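Local coordinates for hypothetical protein NE0471 (Nitrosomonas europaea, PDB 2AUW) that is of unknown function but may bind DNA, at residues B[24-29]-B[78-83]; B[32-37]-B[84-89]. All coordinates share one frame; numbering follows the deposited sequence. Where two conformers were deposited one is given.

How the contacts relate
Helix 76-86 lies across a three-stranded antiparallel sheet and meets two neighbouring strands in turn, a worked example of how one helix changes its chemistry along its length. Contact 1 sets the middle of the helix against strand 21-26; it is buried, and aromatic and aliphatic groups do the work. Contact 2 joins the end of the same helix to the edge strand 31-35 within this chain; it is partly buried, and a glutamine amide grips strand backbone there. The two centres are about 9 Å apart. V34 packs on both W82 and A83, while T24 OG1 probably bonds to L32 O at 2.7 Å, tying the two contacts together.

Contact 1: B[24-29]-B[78-83]; sequences TTWSTG and NVYAWA
W26 and Y80 meet as a T-shaped pair, the edge of the tyrosine ring standing on a face of the indole. Their planes are turned 80° apart, and the centroid of the tyrosine ring lies 4.8 Å from that of the indole six-membered ring. Y80 CD1 does most of the touching: it comes within 3.5 Å of W26 CD2, over the middle of the indole. The tyrosine reaches this place because its CG is anti to the backbone N (chi1 -169°), which carries the ring out from helix 76-86. Y80 CB follows behind and rests 3.6 Å from W26 CH2, so the far end of the indole meets the root of the tyrosine side chain.

The indole itself is steadied from its own strand. W26 NE1 donates to T24 OG1 at 2.8 Å, a bent bond (142° at the hydrogen) whose acceptor is tilted out of the ring plane. T24 holds OG1 between its backbone N and carbonyl carbon, turned toward the indole, and leaves its methyl for the helix, where CG2 lies 4.1 Å from V79 CG1. That same valine methyl stands near the indole plane, 4.5 Å from W26 CZ2, so the helix touches W26 at an edge as well as over a face.

Around this centre, L32 of the adjacent strand and P9 pack on both W26 and Y80, and F7 adds a second edge-to-face partner to the tyrosine. The polar ends are provided for: T24 OG1 also bonds to L32 O, and Y80 OH to E30 OE1. The chemistry is thus that of an aromatic core between helix and sheet, in which dispersion and C-H to pi attraction hold the two elements together, while the hydrogen bond within the strand probably restrains the rotation of the indole.

Contact 2: B[32-37]-B[84-89]; sequences LEVDVG and KEQAGE
A two-bond pairing of a side-chain amide with the backbone of the outermost strand 31-35 closes the helix-on-sheet packing where helix 76-86 runs out: the side chain of Q86 binds both the N-H and the C=O of D35. Q86 OE1 accepts from D35 N at 2.7 Å, almost straight at 174°, and Q86 NE2 donates a hydrogen bond to D35 O at 2.7 Å. Each bond uses a lone pair in the carbonyl plane of its acceptor, and D35 O lies only 7° from the plane of the glutamine amide, so the pair of bonds fixes the rotation of that amide. The glutamine runs extended beyond CG (chi2 177°), enough to span from the helix to the strand. V34 CG2 lies to one side of the amide plane, offset from the amide carbon, 3.5 Å from Q86 NE2, the two side chains crossing at about a right angle.

Strand 31-35 is an outermost strand of the antiparallel sheet within this chain, and Q86 takes up backbone groups near its end. Here the chain enters helix 37-42, with V36 at the N-cap position. G88, with positive phi, forms a Schellman motif just after helix 76-86.

Further back along the strand, L32 CD1 packs on K84 CE at 3.6 Å. K84 starts away from the strand, but bends at chi2 and chi4 bring its end back toward L32, and its NZ forms a salt bridge with E30 OE2.

Contact 1: B[24-29]-B[78-83]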
loop_
_atom_site.group_PDB
_atom_site.type_symbol
_atom_site.label_atom_id
_atom_site.label_comp_id
_atom_site.label_asym_id
_atom_site.label_seq_id
_atom_site.Cartn_x
_atom_site.Cartn_y
_atom_site.Cartn_z
ATOM N N THR B 24 20.613 -5.720 -17.462
ATOM C CA THR B 24 19.556 -6.124 -16.506
ATOM C C THR B 24 18.221 -5.742 -17.116
ATOM O O THR B 24 18.086 -4.649 -17.633
ATOM C CB THR B 24 19.726 -5.446 -15.118
ATOM O OG1 THR B 24 19.817 -4.019 -15.289
ATOM C CG2 THR B 24 21.003 -5.965 -14.438
ATOM N N THR B 25 17.259 -6.659 -17.052
ATOM C CA THR B 25 15.899 -6.396 -17.548
ATOM C C THR B 25 14.935 -6.463 -16.359
ATOM O O THR B 25 15.059 -7.331 -15.486
ATOM C CB THR B 25 15.473 -7.428 -18.632
ATOM O OG1 THR B 25 16.482 -7.481 -19.661
ATOM C CG2 THR B 25 14.142 -7.025 -19.243
ATOM N N TRP B 26 13.977 -5.560 -16.362
ATOM C CA TRP B 26 13.111 -5.330 -15.218
ATOM C C TRP B 26 11.630 -5.404 -15.618
ATOM O O TRP B 26 11.293 -5.135 -16.752
ATOM C CB TRP B 26 13.434 -3.968 -14.586
ATOM C CG TRP B 26 14.925 -3.841 -14.251
ATOM C CD1 TRP B 26 15.927 -3.460 -15.108
ATOM C CD2 TRP B 26 15.555 -4.144 -12.997
ATOM N NE1 TRP B 26 17.155 -3.496 -14.462
ATOM C CE2 TRP B 26 16.957 -3.920 -13.166
ATOM C CE3 TRP B 26 15.080 -4.574 -11.741
ATOM C CZ2 TRP B 26 17.882 -4.099 -12.117
ATOM C CZ3 TRP B 26 16.009 -4.754 -10.684
ATOM C CH2 TRP B 26 17.396 -4.507 -10.890
ATOM N N SER B 27 10.773 -5.734 -14.647
ATOM C CA SER B 27 9.311 -5.705 -14.811
ATOM C C SER B 27 8.719 -4.341 -15.199
ATOM O O SER B 27 7.512 -4.256 -15.535
ATOM C CB SER B 27 8.659 -6.176 -13.511
ATOM O OG SER B 27 8.826 -5.170 -12.524
ATOM N N THR B 28 9.533 -3.282 -15.165
ATOM C CA THR B 28 9.140 -1.946 -15.613
ATOM C C THR B 28 9.236 -1.792 -17.129
ATOM O O THR B 28 8.862 -0.742 -17.670
ATOM C CB THR B 28 10.075 -0.876 -15.038
ATOM O OG1 THR B 28 11.413 -1.254 -15.382
ATOM C CG2 THR B 28 9.939 -0.769 -13.481
ATOM N N GLY B 29 9.772 -2.806 -17.788
ATOM C CA GLY B 29 10.118 -2.731 -19.210
ATOM C C GLY B 29 11.555 -2.275 -19.473
ATOM O O GLY B 29 12.093 -2.542 -20.552
ATOM N N ASN B 78 19.864 -2.528 -5.001
ATOM C CA ASN B 78 21.148 -1.813 -5.137
ATOM C C ASN B 78 21.603 -1.814 -6.591
ATOM O O ASN B 78 22.052 -0.806 -7.099
ATOM C CB ASN B 78 22.227 -2.455 -4.252
ATOM C CG ASN B 78 21.768 -2.613 -2.817
ATOM O OD1 ASN B 78 21.248 -1.682 -2.212
ATOM N ND2 ASN B 78 21.890 -3.817 -2.297
ATOM N N VAL B 79 21.489 -2.960 -7.265
ATOM C CA VAL B 79 21.921 -3.021 -8.685
ATOM C C VAL B 79 21.145 -2.037 -9.543
ATOM O O VAL B 79 21.717 -1.314 -10.354
ATOM C CB VAL B 79 21.842 -4.441 -9.281
ATOM C CG1 VAL B 79 22.136 -4.362 -10.795
ATOM C CG2 VAL B 79 22.872 -5.346 -8.583
ATOM N N TYR B 80 19.823 -1.982 -9.321
ATOM C CA TYR B 80 18.988 -0.991 -10.012
ATOM C C TYR B 80 19.482 0.453 -9.768
ATOM O O TYR B 80 19.676 1.241 -10.717
ATOM C CB TYR B 80 17.526 -1.196 -9.567
ATOM C CG TYR B 80 16.517 -0.444 -10.356
ATOM C CD1 TYR B 80 15.958 -1.001 -11.531
ATOM C CD2 TYR B 80 16.076 0.801 -9.938
ATOM C CE1 TYR B 80 14.999 -0.318 -12.257
ATOM C CE2 TYR B 80 15.126 1.506 -10.674
ATOM C CZ TYR B 80 14.596 0.931 -11.832
ATOM O OH TYR B 80 13.646 1.647 -12.510
ATOM N N ALA B 81 19.685 0.801 -8.491
ATOM C CA ALA B 81 20.221 2.125 -8.120
ATOM C C ALA B 81 21.548 2.456 -8.826
ATOM O O ALA B 81 21.723 3.587 -9.325
ATOM C CB ALA B 81 20.407 2.221 -6.615
ATOM N N TRP B 82 22.459 1.487 -8.864
ATOM C CA TRP B 82 23.788 1.713 -9.493
ATOM C C TRP B 82 23.624 1.943 -10.978
ATOM O O TRP B 82 24.331 2.768 -11.563
ATOM C CB TRP B 82 24.727 0.525 -9.295
ATOM C CG TRP B 82 24.915 0.130 -7.877
ATOM C CD1 TRP B 82 24.668 0.911 -6.787
ATOM C CD2 TRP B 82 25.380 -1.124 -7.383
ATOM N NE1 TRP B 82 24.934 0.215 -5.636
ATOM C CE2 TRP B 82 25.370 -1.037 -5.969
ATOM C CE3 TRP B 82 25.799 -2.324 -7.986
ATOM C CZ2 TRP B 82 25.756 -2.103 -5.153
ATOM C CZ3 TRP B 82 26.198 -3.368 -7.176
ATOM C CH2 TRP B 82 26.157 -3.251 -5.760
ATOM N N ALA B 83 22.668 1.226 -11.582
ATOM C CA ALA B 83 22.441 1.358 -13.013
ATOM C C ALA B 83 21.964 2.773 -13.296
ATOM O O ALA B 83 22.435 3.437 -14.251
ATOM C CB ALA B 83 21.403 0.314 -13.498
#

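Contact 2: B[32-37]-B[84-89]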
loop_
_atom_site.group_PDB
_atom_site.type_symbol
_atom_site.label_atom_id
_atom_site.label_comp_id
_atom_site.label_asym_id
_atom_site.label_seq_id
_atom_site.Cartn_x
_atom_site.Cartn_y
_atom_site.Cartn_z
ATOM N N LEU B 32 18.633 -2.095 -18.611
ATOM C CA LEU B 32 19.654 -1.166 -18.089
ATOM C C LEU B 32 20.970 -1.904 -17.969
ATOM O O LEU B 32 21.028 -3.022 -17.483
ATOM C CB LEU B 32 19.256 -0.642 -16.696
ATOM C CG LEU B 32 17.859 -0.056 -16.509
ATOM C CD1 LEU B 32 17.632 0.234 -15.036
ATOM C CD2 LEU B 32 17.735 1.200 -17.326
ATOM N N GLU B 33 22.040 -1.254 -18.381
ATOM C CA GLU B 33 23.361 -1.828 -18.221
ATOM C C GLU B 33 24.041 -1.175 -17.020
ATOM O O GLU B 33 23.747 -0.039 -16.648
ATOM C CB GLU B 33 24.213 -1.661 -19.494
ATOM C CG GLU B 33 23.667 -2.470 -20.731
ATOM C CD GLU B 33 24.509 -2.310 -22.009
ATOM O OE1 GLU B 33 25.633 -1.760 -21.950
ATOM O OE2 GLU B 33 24.030 -2.759 -23.084
ATOM N N VAL B 34 24.972 -1.908 -16.436
ATOM C CA VAL B 34 25.601 -1.418 -15.207
ATOM C C VAL B 34 26.963 -2.084 -15.042
ATOM O O VAL B 34 27.104 -3.309 -15.241
ATOM C CB VAL B 34 24.704 -1.735 -13.982
ATOM C CG1 VAL B 34 24.499 -3.233 -13.826
ATOM C CG2 VAL B 34 25.281 -1.083 -12.663
ATOM N N ASP B 35 27.948 -1.287 -14.648
ATOM C CA ASP B 35 29.289 -1.817 -14.370
ATOM C C ASP B 35 29.364 -2.174 -12.895
ATOM O O ASP B 35 28.949 -1.378 -12.025
ATOM C CB ASP B 35 30.337 -0.763 -14.711
ATOM C CG ASP B 35 31.730 -1.350 -14.848
ATOM O OD1 ASP B 35 32.290 -1.822 -13.854
ATOM O OD2 ASP B 35 32.254 -1.342 -15.967
ATOM N N VAL B 36 29.863 -3.372 -12.605
ATOM C CA VAL B 36 30.054 -3.807 -11.220
ATOM C C VAL B 36 31.538 -4.067 -10.892
ATOM O O VAL B 36 31.830 -4.610 -9.851
ATOM C CB VAL B 36 29.209 -5.053 -10.825
ATOM C CG1 VAL B 36 27.718 -4.706 -10.797
ATOM C CG2 VAL B 36 29.489 -6.249 -11.793
ATOM N N GLY B 37 32.431 -3.703 -11.804
ATOM C CA GLY B 37 33.877 -3.975 -11.662
ATOM C C GLY B 37 34.485 -3.304 -10.436
ATOM O O GLY B 37 35.248 -3.921 -9.690
ATOM N N LYS B 84 21.022 3.256 -12.475
ATOM C CA LYS B 84 20.521 4.645 -12.635
ATOM C C LYS B 84 21.641 5.687 -12.439
ATOM O O LYS B 84 21.844 6.600 -13.270
ATOM C CB LYS B 84 19.357 4.929 -11.680
ATOM C CG LYS B 84 18.060 4.164 -12.033
ATOM C CD LYS B 84 17.774 4.244 -13.534
ATOM C CE LYS B 84 16.548 3.433 -13.942
ATOM N NZ LYS B 84 15.394 4.319 -13.795
ATOM N N GLU B 85 22.366 5.543 -11.336
ATOM C CA GLU B 85 23.452 6.459 -10.975
ATOM C C GLU B 85 24.542 6.512 -12.062
ATOM O O GLU B 85 24.972 7.605 -12.493
ATOM C CB GLU B 85 23.999 6.048 -9.607
ATOM C CG GLU B 85 22.995 6.330 -8.459
ATOM C CD GLU B 85 23.350 5.623 -7.173
ATOM O OE1 GLU B 85 24.507 5.149 -7.082
ATOM O OE2 GLU B 85 22.498 5.545 -6.241
ATOM N N GLN B 86 24.911 5.356 -12.579
ATOM C CA GLN B 86 25.902 5.294 -13.660
ATOM C C GLN B 86 25.430 5.934 -14.972
ATOM O O GLN B 86 26.258 6.299 -15.808
ATOM C CB GLN B 86 26.365 3.858 -13.901
ATOM C CG GLN B 86 27.213 3.296 -12.790
ATOM C CD GLN B 86 27.586 1.861 -13.043
ATOM O OE1 GLN B 86 27.572 1.396 -14.190
ATOM N NE2 GLN B 86 27.904 1.135 -11.977
ATOM N N ALA B 87 24.118 6.069 -15.156
ATOM C CA ALA B 87 23.556 6.763 -16.320
ATOM C C ALA B 87 23.352 8.264 -16.054
ATOM O O ALA B 87 22.820 8.988 -16.891
ATOM C CB ALA B 87 22.267 6.096 -16.777
ATOM N N GLY B 88 23.790 8.721 -14.884
ATOM C CA GLY B 88 23.646 10.116 -14.490
ATOM C C GLY B 88 22.254 10.513 -14.036
ATOM O O GLY B 88 21.925 11.708 -13.993
ATOM N N GLU B 89 21.431 9.518 -13.712
ATOM C CA GLU B 89 20.082 9.746 -13.210
ATOM C C GLU B 89 20.043 9.646 -11.681
ATOM O O GLU B 89 20.946 9.094 -11.058
ATOM C CB GLU B 89 19.121 8.751 -13.850
ATOM C CG GLU B 89 18.991 9.028 -15.337
ATOM C CD GLU B 89 18.503 7.863 -16.128
ATOM O OE1 GLU B 89 18.171 8.086 -17.320
ATOM O OE2 GLU B 89 18.451 6.741 -15.583
#